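Local coordinates for protein putative peptidyl-arginine deiminase (Chlorobium tepidum, PDB 1XKN) that probably hydrolyses the guanidinium group of agmatine or of arginine residues as a deiminase of the guanidine-modifying superfamily, at residues D161-L167 / R223-E227; Y250-K254 / N265-L269; E51-V57 / R82-I88; Y45-R49 / E321-I325; W94-H98 / L155-A159. One frame throughout, in Å; residues are numbered along the deposited sequence.

Contact 1 (D161-L167 / R223-E227); sequences DVNGAGL and RFVNE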
# COMPACT_ATOMS: atom_id res chain seq x y z
N ASP A 161 -5.84 3.99 -4.93
CA ASP A 161 -4.89 3.47 -5.91
C ASP A 161 -5.01 4.35 -7.15
O ASP A 161 -6.09 4.49 -7.71
CB ASP A 161 -5.21 2.01 -6.24
CG ASP A 161 -4.14 1.36 -7.10
OD1 ASP A 161 -4.22 1.45 -8.34
OD2 ASP A 161 -3.20 0.77 -6.52
N VAL A 162 -3.90 4.95 -7.56
CA VAL A 162 -3.91 5.85 -8.71
C VAL A 162 -3.23 5.30 -9.97
O VAL A 162 -2.36 4.44 -9.88
CB VAL A 162 -3.25 7.21 -8.36
CG1 VAL A 162 -3.96 7.83 -7.16
CG2 VAL A 162 -1.77 7.02 -8.05
N ASN A 163 -3.64 5.80 -11.13
CA ASN A 163 -3.05 5.33 -12.38
C ASN A 163 -1.93 6.27 -12.83
O ASN A 163 -1.30 6.05 -13.87
CB ASN A 163 -4.12 5.19 -13.47
CG ASN A 163 -4.48 6.51 -14.12
OD1 ASN A 163 -4.52 7.55 -13.47
ND2 ASN A 163 -4.74 6.48 -15.42
N GLY A 164 -1.70 7.32 -12.05
CA GLY A 164 -0.64 8.28 -12.35
C GLY A 164 -0.94 9.24 -13.48
O GLY A 164 -0.06 9.96 -13.94
N ALA A 165 -2.20 9.27 -13.92
CA ALA A 165 -2.58 10.16 -15.00
C ALA A 165 -3.95 10.79 -14.78
O ALA A 165 -4.59 11.23 -15.73
CB ALA A 165 -2.57 9.39 -16.32
N GLY A 166 -4.40 10.83 -13.53
CA GLY A 166 -5.68 11.45 -13.25
C GLY A 166 -6.77 10.59 -12.65
O GLY A 166 -7.77 11.11 -12.17
N LEU A 167 -6.59 9.27 -12.69
CA LEU A 167 -7.58 8.37 -12.14
C LEU A 167 -7.20 7.90 -10.75
O LEU A 167 -6.02 7.73 -10.44
CB LEU A 167 -7.76 7.14 -13.03
CG LEU A 167 -8.10 7.36 -14.50
CD1 LEU A 167 -8.28 6.01 -15.17
CD2 LEU A 167 -9.36 8.20 -14.62
N ARG A 223 -6.21 -3.12 -8.32
CA ARG A 223 -5.02 -2.28 -8.43
C ARG A 223 -4.69 -1.88 -9.87
O ARG A 223 -4.84 -2.68 -10.79
CB ARG A 223 -3.80 -3.04 -7.88
CG ARG A 223 -3.92 -3.55 -6.45
CD ARG A 223 -3.68 -2.43 -5.45
NE ARG A 223 -2.42 -1.75 -5.70
CZ ARG A 223 -1.22 -2.26 -5.43
NH1 ARG A 223 -0.13 -1.57 -5.71
NH2 ARG A 223 -1.12 -3.44 -4.85
N PHE A 224 -4.24 -0.65 -10.06
CA PHE A 224 -3.82 -0.22 -11.39
C PHE A 224 -2.46 -0.88 -11.62
O PHE A 224 -1.65 -0.95 -10.69
CB PHE A 224 -3.66 1.30 -11.47
CG PHE A 224 -4.91 2.03 -11.85
CD1 PHE A 224 -5.43 1.91 -13.13
CD2 PHE A 224 -5.57 2.83 -10.92
CE1 PHE A 224 -6.61 2.57 -13.49
CE2 PHE A 224 -6.74 3.49 -11.26
CZ PHE A 224 -7.27 3.36 -12.55
N VAL A 225 -2.21 -1.38 -12.83
CA VAL A 225 -0.91 -1.99 -13.15
C VAL A 225 -0.22 -1.13 -14.20
O VAL A 225 0.99 -1.19 -14.38
CB VAL A 225 -1.04 -3.45 -13.66
CG1 VAL A 225 -1.41 -4.37 -12.50
CG2 VAL A 225 -2.07 -3.54 -14.77
N ASN A 226 -1.03 -0.34 -14.91
CA ASN A 226 -0.54 0.62 -15.90
C ASN A 226 -1.63 1.66 -16.10
O ASN A 226 -2.71 1.57 -15.52
CB ASN A 226 -0.12 -0.05 -17.23
CG ASN A 226 -1.26 -0.70 -17.97
OD1 ASN A 226 -2.25 -0.06 -18.30
ND2 ASN A 226 -1.12 -2.00 -18.24
N GLU A 227 -1.34 2.67 -16.91
CA GLU A 227 -2.25 3.78 -17.16
C GLU A 227 -3.71 3.42 -17.44
O GLU A 227 -4.62 4.14 -17.01
CB GLU A 227 -1.70 4.62 -18.31
CG GLU A 227 -2.15 6.06 -18.32
CD GLU A 227 -1.18 6.95 -19.06
OE1 GLU A 227 -1.08 6.83 -20.30
OE2 GLU A 227 -0.49 7.75 -18.39
O HOH W 1 -1.07 0.34 -8.24
O HOH W 2 0.52 7.02 -15.66

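Contact 2 (Y250-K254 / N265-L269); sequences YELLK and NIVKL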
# COMPACT_ATOMS: atom_id res chain seq x y z
N TYR A 250 -16.14 -6.56 -10.42
CA TYR A 250 -15.57 -6.89 -11.71
C TYR A 250 -16.48 -6.35 -12.80
O TYR A 250 -16.03 -5.69 -13.74
CB TYR A 250 -15.42 -8.41 -11.89
CG TYR A 250 -15.08 -8.81 -13.30
CD1 TYR A 250 -13.80 -8.59 -13.83
CD2 TYR A 250 -16.05 -9.35 -14.15
CE1 TYR A 250 -13.51 -8.89 -15.16
CE2 TYR A 250 -15.77 -9.65 -15.48
CZ TYR A 250 -14.50 -9.42 -15.98
OH TYR A 250 -14.22 -9.69 -17.30
N GLU A 251 -17.78 -6.61 -12.67
CA GLU A 251 -18.74 -6.13 -13.66
C GLU A 251 -18.75 -4.60 -13.68
O GLU A 251 -18.89 -3.99 -14.74
CB GLU A 251 -20.14 -6.68 -13.36
CG GLU A 251 -20.28 -8.18 -13.63
CD GLU A 251 -19.87 -8.57 -15.04
OE1 GLU A 251 -20.16 -7.81 -15.99
OE2 GLU A 251 -19.25 -9.65 -15.20
N LEU A 252 -18.60 -3.99 -12.51
CA LEU A 252 -18.58 -2.53 -12.44
C LEU A 252 -17.37 -2.00 -13.20
O LEU A 252 -17.48 -1.07 -14.00
CB LEU A 252 -18.52 -2.07 -10.98
CG LEU A 252 -18.49 -0.55 -10.73
CD1 LEU A 252 -19.71 0.11 -11.37
CD2 LEU A 252 -18.47 -0.29 -9.24
N LEU A 253 -16.20 -2.60 -12.97
CA LEU A 253 -14.99 -2.18 -13.66
C LEU A 253 -15.12 -2.30 -15.17
O LEU A 253 -14.53 -1.51 -15.91
CB LEU A 253 -13.79 -3.02 -13.19
CG LEU A 253 -13.12 -2.51 -11.91
CD1 LEU A 253 -12.20 -3.58 -11.35
CD2 LEU A 253 -12.34 -1.23 -12.22
N LYS A 254 -15.89 -3.28 -15.63
CA LYS A 254 -16.08 -3.48 -17.06
C LYS A 254 -16.92 -2.37 -17.71
O LYS A 254 -17.06 -2.34 -18.93
CB LYS A 254 -16.70 -4.85 -17.32
CG LYS A 254 -15.75 -6.02 -17.04
CD LYS A 254 -14.66 -6.13 -18.10
CE LYS A 254 -15.21 -6.62 -19.43
NZ LYS A 254 -15.75 -8.01 -19.32
N ASN A 265 -8.83 -1.67 -19.35
CA ASN A 265 -8.52 -3.07 -19.56
C ASN A 265 -8.59 -3.72 -18.19
O ASN A 265 -8.00 -3.22 -17.23
CB ASN A 265 -7.10 -3.23 -20.12
CG ASN A 265 -6.94 -2.58 -21.48
OD1 ASN A 265 -6.01 -1.80 -21.70
ND2 ASN A 265 -7.84 -2.90 -22.40
N ILE A 266 -9.32 -4.83 -18.09
CA ILE A 266 -9.48 -5.52 -16.81
C ILE A 266 -8.82 -6.89 -16.83
O ILE A 266 -9.19 -7.76 -17.63
CB ILE A 266 -10.97 -5.68 -16.46
CG1 ILE A 266 -11.70 -4.34 -16.62
CG2 ILE A 266 -11.12 -6.22 -15.04
CD1 ILE A 266 -11.17 -3.22 -15.76
N VAL A 267 -7.84 -7.09 -15.96
CA VAL A 267 -7.13 -8.36 -15.86
C VAL A 267 -7.57 -9.07 -14.59
O VAL A 267 -7.51 -8.50 -13.51
CB VAL A 267 -5.60 -8.14 -15.82
CG1 VAL A 267 -4.88 -9.46 -15.59
CG2 VAL A 267 -5.13 -7.50 -17.11
N LYS A 268 -8.02 -10.31 -14.72
CA LYS A 268 -8.47 -11.07 -13.56
C LYS A 268 -7.32 -11.71 -12.81
O LYS A 268 -6.36 -12.21 -13.41
CB LYS A 268 -9.45 -12.18 -13.98
CG LYS A 268 -10.76 -11.70 -14.57
CD LYS A 268 -11.72 -12.87 -14.75
CE LYS A 268 -13.03 -12.43 -15.37
NZ LYS A 268 -12.85 -11.97 -16.78
N LEU A 269 -7.41 -11.68 -11.48
CA LEU A 269 -6.42 -12.29 -10.62
C LEU A 269 -7.16 -13.28 -9.75
O LEU A 269 -8.33 -13.07 -9.41
CB LEU A 269 -5.74 -11.24 -9.72
CG LEU A 269 -4.42 -10.64 -10.22
CD1 LEU A 269 -3.97 -9.53 -9.29
CD2 LEU A 269 -3.37 -11.73 -10.30

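Contact 3 (E51-V57 / R82-I88); sequences ETVNINV and RIVFHRI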
# COMPACT_ATOMS: atom_id res chain seq x y z
N GLU A 51 16.17 -1.32 -4.37
CA GLU A 51 16.38 0.07 -4.04
C GLU A 51 16.66 0.26 -2.56
O GLU A 51 16.76 -0.71 -1.80
CB GLU A 51 15.11 0.86 -4.43
CG GLU A 51 13.88 0.47 -3.59
CD GLU A 51 12.59 0.38 -4.40
OE1 GLU A 51 11.54 0.87 -3.91
OE2 GLU A 51 12.61 -0.20 -5.51
N THR A 52 16.79 1.52 -2.16
CA THR A 52 17.03 1.89 -0.77
C THR A 52 15.80 1.51 0.05
O THR A 52 14.66 1.64 -0.41
CB THR A 52 17.25 3.41 -0.63
OG1 THR A 52 18.40 3.80 -1.40
CG2 THR A 52 17.46 3.78 0.83
N VAL A 53 16.04 1.02 1.26
CA VAL A 53 14.96 0.63 2.16
C VAL A 53 15.10 1.45 3.45
O VAL A 53 16.10 1.35 4.15
CB VAL A 53 15.04 -0.87 2.52
CG1 VAL A 53 13.83 -1.27 3.34
CG2 VAL A 53 15.13 -1.70 1.25
N ASN A 54 14.10 2.28 3.72
CA ASN A 54 14.08 3.11 4.92
C ASN A 54 13.18 2.43 5.94
O ASN A 54 12.00 2.22 5.68
CB ASN A 54 13.56 4.51 4.59
CG ASN A 54 14.52 5.30 3.74
OD1 ASN A 54 14.19 5.71 2.62
ND2 ASN A 54 15.72 5.53 4.26
N ILE A 55 13.74 2.08 7.10
CA ILE A 55 12.98 1.38 8.13
C ILE A 55 12.83 2.16 9.42
O ILE A 55 13.82 2.64 9.99
CB ILE A 55 13.64 0.02 8.46
CG1 ILE A 55 13.79 -0.80 7.17
CG2 ILE A 55 12.81 -0.73 9.50
CD1 ILE A 55 14.41 -2.17 7.38
N ASN A 56 11.59 2.29 9.89
CA ASN A 56 11.32 2.99 11.13
C ASN A 56 11.43 2.02 12.31
O ASN A 56 10.81 0.96 12.30
CB ASN A 56 9.91 3.60 11.13
CG ASN A 56 9.72 4.63 10.05
OD1 ASN A 56 10.57 5.50 9.86
ND2 ASN A 56 8.59 4.56 9.37
N VAL A 57 12.22 2.40 13.30
CA VAL A 57 12.40 1.60 14.50
C VAL A 57 12.26 2.52 15.71
O VAL A 57 12.47 3.73 15.60
CB VAL A 57 13.77 0.90 14.53
CG1 VAL A 57 13.85 -0.16 13.44
CG2 VAL A 57 14.88 1.93 14.35
N ARG A 82 22.13 -0.31 1.61
CA ARG A 82 20.85 0.16 1.10
C ARG A 82 19.75 0.19 2.14
O ARG A 82 18.71 0.82 1.93
CB ARG A 82 20.41 -0.71 -0.08
CG ARG A 82 21.40 -0.72 -1.23
CD ARG A 82 20.92 -1.64 -2.34
NE ARG A 82 21.87 -1.72 -3.44
CZ ARG A 82 21.69 -2.47 -4.53
NH1 ARG A 82 20.59 -3.19 -4.66
NH2 ARG A 82 22.61 -2.49 -5.48
N ILE A 83 19.96 -0.47 3.27
CA ILE A 83 18.96 -0.48 4.33
C ILE A 83 19.32 0.55 5.39
O ILE A 83 20.29 0.39 6.14
CB ILE A 83 18.82 -1.88 4.95
CG1 ILE A 83 18.38 -2.87 3.86
CG2 ILE A 83 17.81 -1.86 6.09
CD1 ILE A 83 18.21 -4.29 4.32
N VAL A 84 18.55 1.63 5.42
CA VAL A 84 18.77 2.73 6.35
C VAL A 84 17.70 2.78 7.44
O VAL A 84 16.50 2.81 7.15
CB VAL A 84 18.75 4.08 5.60
CG1 VAL A 84 19.08 5.22 6.55
CG2 VAL A 84 19.73 4.05 4.44
N PHE A 85 18.14 2.79 8.70
CA PHE A 85 17.22 2.84 9.83
C PHE A 85 16.99 4.25 10.34
O PHE A 85 17.89 5.09 10.34
CB PHE A 85 17.75 1.98 10.99
CG PHE A 85 17.79 0.52 10.67
CD1 PHE A 85 18.85 -0.03 9.97
CD2 PHE A 85 16.72 -0.30 11.03
CE1 PHE A 85 18.84 -1.38 9.62
CE2 PHE A 85 16.71 -1.65 10.68
CZ PHE A 85 17.77 -2.19 9.97
N HIS A 86 15.76 4.51 10.76
CA HIS A 86 15.39 5.81 11.29
C HIS A 86 14.70 5.63 12.62
O HIS A 86 13.81 4.79 12.76
CB HIS A 86 14.44 6.54 10.33
CG HIS A 86 15.01 6.75 8.97
ND1 HIS A 86 15.06 5.76 8.02
CD2 HIS A 86 15.60 7.84 8.41
CE1 HIS A 86 15.66 6.22 6.93
NE2 HIS A 86 16.00 7.48 7.15
N ARG A 87 15.12 6.41 13.61
CA ARG A 87 14.51 6.34 14.93
C ARG A 87 13.23 7.16 14.83
O ARG A 87 13.24 8.37 15.06
CB ARG A 87 15.43 6.92 16.00
CG ARG A 87 14.85 6.83 17.40
CD ARG A 87 15.76 7.43 18.46
NE ARG A 87 16.92 6.58 18.75
CZ ARG A 87 17.75 6.78 19.77
NH1 ARG A 87 17.55 7.80 20.59
NH2 ARG A 87 18.77 5.96 19.96
N ILE A 88 12.15 6.49 14.46
CA ILE A 88 10.84 7.12 14.31
C ILE A 88 9.82 6.19 14.97
O ILE A 88 9.59 5.07 14.50
CB ILE A 88 10.49 7.32 12.82
CG1 ILE A 88 11.46 8.33 12.19
CG2 ILE A 88 9.05 7.81 12.68
CD1 ILE A 88 11.12 8.69 10.75

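Contact 4 (Y45-R49 / E321-I325); sequences YQLSR and EVVGI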
# COMPACT_ATOMS: atom_id res chain seq x y z
N TYR A 45 14.90 -7.58 2.67
CA TYR A 45 15.97 -8.12 1.83
C TYR A 45 15.59 -8.03 0.36
O TYR A 45 16.37 -7.52 -0.45
CB TYR A 45 16.25 -9.58 2.19
CG TYR A 45 17.16 -10.26 1.19
CD1 TYR A 45 18.50 -9.88 1.06
CD2 TYR A 45 16.68 -11.26 0.34
CE1 TYR A 45 19.33 -10.47 0.10
CE2 TYR A 45 17.50 -11.86 -0.61
CZ TYR A 45 18.82 -11.46 -0.72
OH TYR A 45 19.63 -12.05 -1.66
N GLN A 46 14.41 -8.53 0.01
CA GLN A 46 13.98 -8.47 -1.39
C GLN A 46 13.98 -7.02 -1.87
O GLN A 46 14.42 -6.73 -2.98
CB GLN A 46 12.58 -9.08 -1.55
CG GLN A 46 12.55 -10.60 -1.49
CD GLN A 46 13.49 -11.25 -2.50
OE1 GLN A 46 13.63 -10.78 -3.62
NE2 GLN A 46 14.11 -12.35 -2.10
N LEU A 47 13.49 -6.10 -1.04
CA LEU A 47 13.46 -4.70 -1.43
C LEU A 47 14.86 -4.13 -1.61
O LEU A 47 15.09 -3.31 -2.51
CB LEU A 47 12.71 -3.87 -0.39
CG LEU A 47 11.20 -4.11 -0.30
CD1 LEU A 47 10.64 -3.39 0.91
CD2 LEU A 47 10.52 -3.64 -1.57
N SER A 48 15.80 -4.56 -0.77
CA SER A 48 17.17 -4.05 -0.85
C SER A 48 17.87 -4.47 -2.14
O SER A 48 18.90 -3.91 -2.50
CB SER A 48 17.99 -4.48 0.37
OG SER A 48 18.26 -5.87 0.38
N ARG A 49 17.32 -5.46 -2.83
CA ARG A 49 17.90 -5.91 -4.09
C ARG A 49 17.56 -4.90 -5.18
O ARG A 49 18.26 -4.78 -6.19
CB ARG A 49 17.33 -7.28 -4.48
CG ARG A 49 17.65 -8.41 -3.53
CD ARG A 49 16.97 -9.68 -3.99
NE ARG A 49 17.39 -10.04 -5.35
CZ ARG A 49 16.59 -10.60 -6.25
NH1 ARG A 49 15.33 -10.86 -5.95
NH2 ARG A 49 17.06 -10.90 -7.46
N GLU A 321 11.04 -8.61 -11.87
CA GLU A 321 11.03 -10.00 -11.43
C GLU A 321 9.94 -10.13 -10.37
O GLU A 321 10.03 -9.51 -9.31
CB GLU A 321 12.37 -10.42 -10.83
CG GLU A 321 12.40 -11.91 -10.47
CD GLU A 321 13.53 -12.28 -9.54
OE1 GLU A 321 13.65 -13.49 -9.22
OE2 GLU A 321 14.29 -11.39 -9.12
N VAL A 322 8.93 -10.95 -10.64
CA VAL A 322 7.84 -11.15 -9.68
C VAL A 322 8.23 -12.23 -8.68
O VAL A 322 8.42 -13.39 -9.05
CB VAL A 322 6.53 -11.53 -10.39
CG1 VAL A 322 5.42 -11.74 -9.36
CG2 VAL A 322 6.13 -10.44 -11.37
N VAL A 323 8.36 -11.84 -7.42
CA VAL A 323 8.76 -12.75 -6.35
C VAL A 323 7.71 -12.91 -5.26
O VAL A 323 7.13 -11.93 -4.80
CB VAL A 323 10.06 -12.25 -5.68
CG1 VAL A 323 10.45 -13.15 -4.52
CG2 VAL A 323 11.18 -12.18 -6.70
N GLY A 324 7.47 -14.15 -4.86
CA GLY A 324 6.49 -14.40 -3.82
C GLY A 324 7.13 -14.39 -2.44
O GLY A 324 8.30 -14.73 -2.28
N ILE A 325 6.35 -13.98 -1.45
CA ILE A 325 6.80 -13.95 -0.06
C ILE A 325 5.66 -14.57 0.73
O ILE A 325 4.53 -14.08 0.69
CB ILE A 325 7.07 -12.51 0.43
CG1 ILE A 325 8.27 -11.92 -0.32
CG2 ILE A 325 7.32 -12.50 1.94
CD1 ILE A 325 8.64 -10.50 0.08

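Contact 5 (W94-H98 / L155-A159); sequences WCRDH and LEGGA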
# COMPACT_ATOMS: atom_id res chain seq x y z
N TRP A 94 1.67 -0.82 9.74
CA TRP A 94 0.95 -0.53 8.50
C TRP A 94 1.39 0.77 7.84
O TRP A 94 0.61 1.73 7.72
CB TRP A 94 -0.55 -0.53 8.79
CG TRP A 94 -0.96 -1.71 9.63
CD1 TRP A 94 -1.60 -1.68 10.83
CD2 TRP A 94 -0.71 -3.10 9.35
NE1 TRP A 94 -1.77 -2.95 11.32
CE2 TRP A 94 -1.23 -3.84 10.44
CE3 TRP A 94 -0.09 -3.79 8.30
CZ2 TRP A 94 -1.16 -5.24 10.49
CZ3 TRP A 94 -0.02 -5.18 8.35
CH2 TRP A 94 -0.55 -5.89 9.45
N CYS A 95 2.63 0.78 7.39
CA CYS A 95 3.24 1.94 6.75
C CYS A 95 2.46 2.42 5.53
O CYS A 95 2.52 3.60 5.17
CB CYS A 95 4.69 1.61 6.36
SG CYS A 95 5.72 3.07 6.10
N ARG A 96 1.74 1.52 4.87
CA ARG A 96 0.95 1.90 3.70
C ARG A 96 -0.13 2.89 4.10
O ARG A 96 -0.40 3.86 3.38
CB ARG A 96 0.30 0.66 3.08
CG ARG A 96 -0.72 0.96 1.99
CD ARG A 96 -0.07 1.66 0.81
NE ARG A 96 1.08 0.91 0.32
CZ ARG A 96 1.89 1.32 -0.65
NH1 ARG A 96 2.92 0.58 -1.02
NH2 ARG A 96 1.66 2.49 -1.25
N ASP A 97 -0.75 2.64 5.25
CA ASP A 97 -1.85 3.48 5.73
C ASP A 97 -1.47 4.72 6.54
O ASP A 97 -2.14 5.75 6.42
CB ASP A 97 -2.82 2.60 6.52
CG ASP A 97 -3.43 1.50 5.66
OD1 ASP A 97 -4.02 0.56 6.23
OD2 ASP A 97 -3.33 1.59 4.42
N HIS A 98 -0.42 4.64 7.35
CA HIS A 98 -0.01 5.78 8.17
C HIS A 98 1.25 6.45 7.60
O HIS A 98 1.60 7.56 8.01
CB HIS A 98 0.24 5.33 9.63
CG HIS A 98 1.45 4.47 9.82
ND1 HIS A 98 1.39 3.23 10.42
CD2 HIS A 98 2.75 4.68 9.52
CE1 HIS A 98 2.61 2.72 10.50
NE2 HIS A 98 3.45 3.58 9.96
N LEU A 155 -7.36 9.42 5.85
CA LEU A 155 -7.18 8.67 4.61
C LEU A 155 -6.00 7.73 4.74
O LEU A 155 -4.92 8.13 5.18
CB LEU A 155 -6.92 9.62 3.43
CG LEU A 155 -6.83 8.93 2.06
CD1 LEU A 155 -8.21 8.41 1.68
CD2 LEU A 155 -6.32 9.90 1.01
N GLU A 156 -6.22 6.47 4.37
CA GLU A 156 -5.16 5.47 4.41
C GLU A 156 -4.69 5.24 2.98
O GLU A 156 -5.50 5.21 2.06
CB GLU A 156 -5.67 4.14 4.98
CG GLU A 156 -6.14 4.21 6.42
CD GLU A 156 -7.65 4.17 6.54
OE1 GLU A 156 -8.20 4.88 7.40
OE2 GLU A 156 -8.29 3.40 5.78
N GLY A 157 -3.39 5.08 2.80
CA GLY A 157 -2.86 4.85 1.47
C GLY A 157 -3.40 3.58 0.84
O GLY A 157 -3.52 3.49 -0.38
N GLY A 158 -3.74 2.60 1.67
CA GLY A 158 -4.26 1.34 1.16
C GLY A 158 -5.70 1.43 0.67
O GLY A 158 -6.21 0.50 0.06
N ALA A 159 -6.35 2.56 0.94
CA ALA A 159 -7.73 2.77 0.54
C ALA A 159 -7.86 3.43 -0.83
O ALA A 159 -8.97 3.57 -1.36
CB ALA A 159 -8.46 3.61 1.59
O HOH W 3 -0.76 4.25 -1.57
O HOH W 4 -2.91 8.26 7.35

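Contact 1 (D161-L167 / R223-E227)
R223 and F224 meet D161 where two beta hairpins of neighbouring three-stranded sheets come together: strands 160-162 and 167-171 form one hairpin, strands 222-226 and 229-233 the other. Bent at chi2 and chi3, the R223 chain brings NE within 2.8 Å of D161 OD2. This salt bridge lies in the guanidinium plane but reaches the oxygen from above the carboxylate plane. The guanidinium is fixed further by E11 through NH1 and by the carbonyls of A287 and F289 through NH2. F224 N takes the other carboxylate oxygen, D161 OD1, at 2.7 Å and 162°, so a single aspartate holds both a side chain and the backbone of the next residue. A water donates to D161 OD2 and to F224 O, closing a second route between the segments. The F224 ring carries N163 CB over its centre, 3.4 Å from the centroid and 6° off the normal, a CH-pi contact, while L167 CB stands 3.8 Å from F224 CZ. The chain turns a corner at V225, and at E227 the carbonyl O accepts N163 ND2 at 2.8 Å and 173°, with E227 O in the N163 amide plane and the donor on a lone pair of that carbonyl. At the opposite end of that amide, N163 OD1 accepts A165 N at 2.9 Å, an Asx turn, and also L167 N at 2.8 Å, from opposite faces of its plane.

Contact 2 (Y250-K254 / N265-L269)
The Y250 ring has a lysine on each face: K268 from the strand over one, its CE 3.8 Å from the ring centroid and 29° off the normal, and K254, four residues on in the same segment, over the opposite one, with CG displaced toward the rim. I266 CG2 approaches obliquely and touches Y250 CE1 at 3.6 Å. Both lysines finish at the phenol oxygen. The K268 chain runs extended through chi3, and the bend at chi4 (67°) carries NZ beyond the rim of the ring, where it donates to Y250 OH at 2.7 Å. K254, bent at chi2, chi3 and chi4, curls round from the other side, and its NZ donates to the same OH at 3.0 Å. The hydroxyl thus sits between two ammonium groups whose NZ atoms are 5.5 Å apart, a setting that would probably stabilise negative charge on the oxygen and lower the phenol pKa. Beneath this polar layer the packing is aliphatic. I266 CD1 meets L253 CB at 3.7 Å, and I266 CG1 meets K254 CD at 3.8 Å, so one isoleucine fills the angle between helix and strand. The contact belongs to a beta-alpha-beta unit made of strand 229-233, helix 243-253 and strand 265-269. L253 and I266 both rest on I232 of the partner strand, while V267 and L269 turn to I312 of helix 305-316.

Contact 3 (E51-V57 / R82-I88)
Strands 52-57 and 83-87 are the parallel neighbours joined by helix 60-73 in a beta-alpha-beta unit, with V53 paired to I83, I55 to F85 and V57 to R87. The ladder alternates in direction: V53 N donates to R82 O at 2.8 Å and 174°, V84 N returns a bond to V53 O, and the pattern repeats through I55 and H86 to V57 N. The last link, I88 N to V57 O at 3.0 Å, is weak, as its 132° angle indicates. The face with V53, I55, V57, I83 and F85 is apolar up to R87, whose guanidinium pairs with D60. I55 CD1 meets I83 CG2 at 3.6 Å, I55 lies side by side with F85, and V57 CG1 reaches the edge of the F85 ring at CD2, 3.8 Å away. Helix 60-73 packs on I83 and F85, and helix 36-50 on V53 and I83. The other face bears N54, N56 and H86, with V84. N54 OD1 bonds to S17 and N56 ND2 to S21, both on strand 15-21, and the H86 ring meets W19. N56 OD1, by contrast, is pressed against I88 CD1 at 3.4 Å and is buried with no polar partner in the model, which probably carries an energetic cost within an otherwise well-bonded sheet.

Contact 4 (Y45-R49 / E321-I325)
R49 and E321 reach each other through differently shaped chains: the arginine is extended at chi2 and then kinks at chi3 (59°), whereas the glutamate stays extended, its CG anti to the backbone N. The two side chains cross at about a right angle, and the guanidinium and carboxylate planes stand 88° apart. That geometry excludes a coplanar two-oxygen pairing, and both terminal nitrogens, NH1 and NH2, converge on one oxygen. R49 NH2 donates to the syn lone pair of E321 OE2 at 3.3 Å, and R49 NH1 adds a weak bond to the same oxygen at 3.4 Å, so the salt bridge is a long one. Q46 fixes the rotation of the guanidinium from within the helix. Bent at chi2, its chain presents OE1 to R49 NH1 at 2.9 Å, on a lone pair and in the guanidinium plane. The same side chain also touches the strand: Q46 OE1 lies 4.1 Å from V323 CG1, and Q46 CG 4.2 Å from I325 CD1, long van der Waals contacts of which only the second joins two carbons. The helix and strand segments run nearly antiparallel, at 168°, with their axes 11.2 Å apart. Strand 321-326 is an outermost strand next to 295-300, whose L297 also touches Q46 and L47. L47 reaches on to V53, T18 and L20, so helix 36-50 lies between this sheet and the one containing strands 15-21 and 52-57.

Contact 5 (W94-H98 / L155-A159)
D97 and G158 are joined by a direct hydrogen bond. With CG anti to its carbonyl carbon, the aspartate sends OD2 to G158 N at 3.0 Å, met nearly along the C-O axis though the angle at the hydrogen is only 140°; OD1 is taken by W123 NE1. The carboxylate also lies against the aliphatic part of E156, with D97 CG 3.5 Å from E156 CB. E156 then departs: an unusual chi2 of 106° turns its own carboxylate away to H217 and R180, leaving D97 OD1 and E156 OE2 5.1 Å apart with their planes steeply inclined to each other. R96 folds the other way. Its chi1 (171°), with CG opposite the backbone N, sets CG 3.5 Å from G158 N; the bends at chi2 and chi3 then turn the chain toward E343, T341 and the carbonyl of H338. A water accepts from R96 NH2 and donates to G157 O, bridging the segments a second time. Having no side chain, G157 allows a close backbone approach, its CA standing 3.3 Å from R96 O in a CA-H...O contact. The meeting of the two segments near the middle of the chain, beside H217, is consistent with the central active-site cleft of the alpha/beta-propeller fold of this superfamily.

Contacts 1 and 5 are buried, contacts 2 and 3 partly so, and contact 4 lies at the surface. The buried pair relies on carboxylates that grip backbone NH groups, whereas contact 4 has a long salt bridge and contact 2 a lysine-tyrosine cluster; contact 3 is chiefly a parallel backbone ladder. Contacts 2 and 3 each belong to a beta-alpha-beta unit, on opposite sides of the chain's centre, their own centres about 36 Å apart. Contacts 1 and 2 reach the same sheet without touching. Contacts 3 and 4 do touch, through R82 NH1 and S48 O, as helix 36-50 leads into strand 52-57. Contact 5 adjoins contact 1 in sequence.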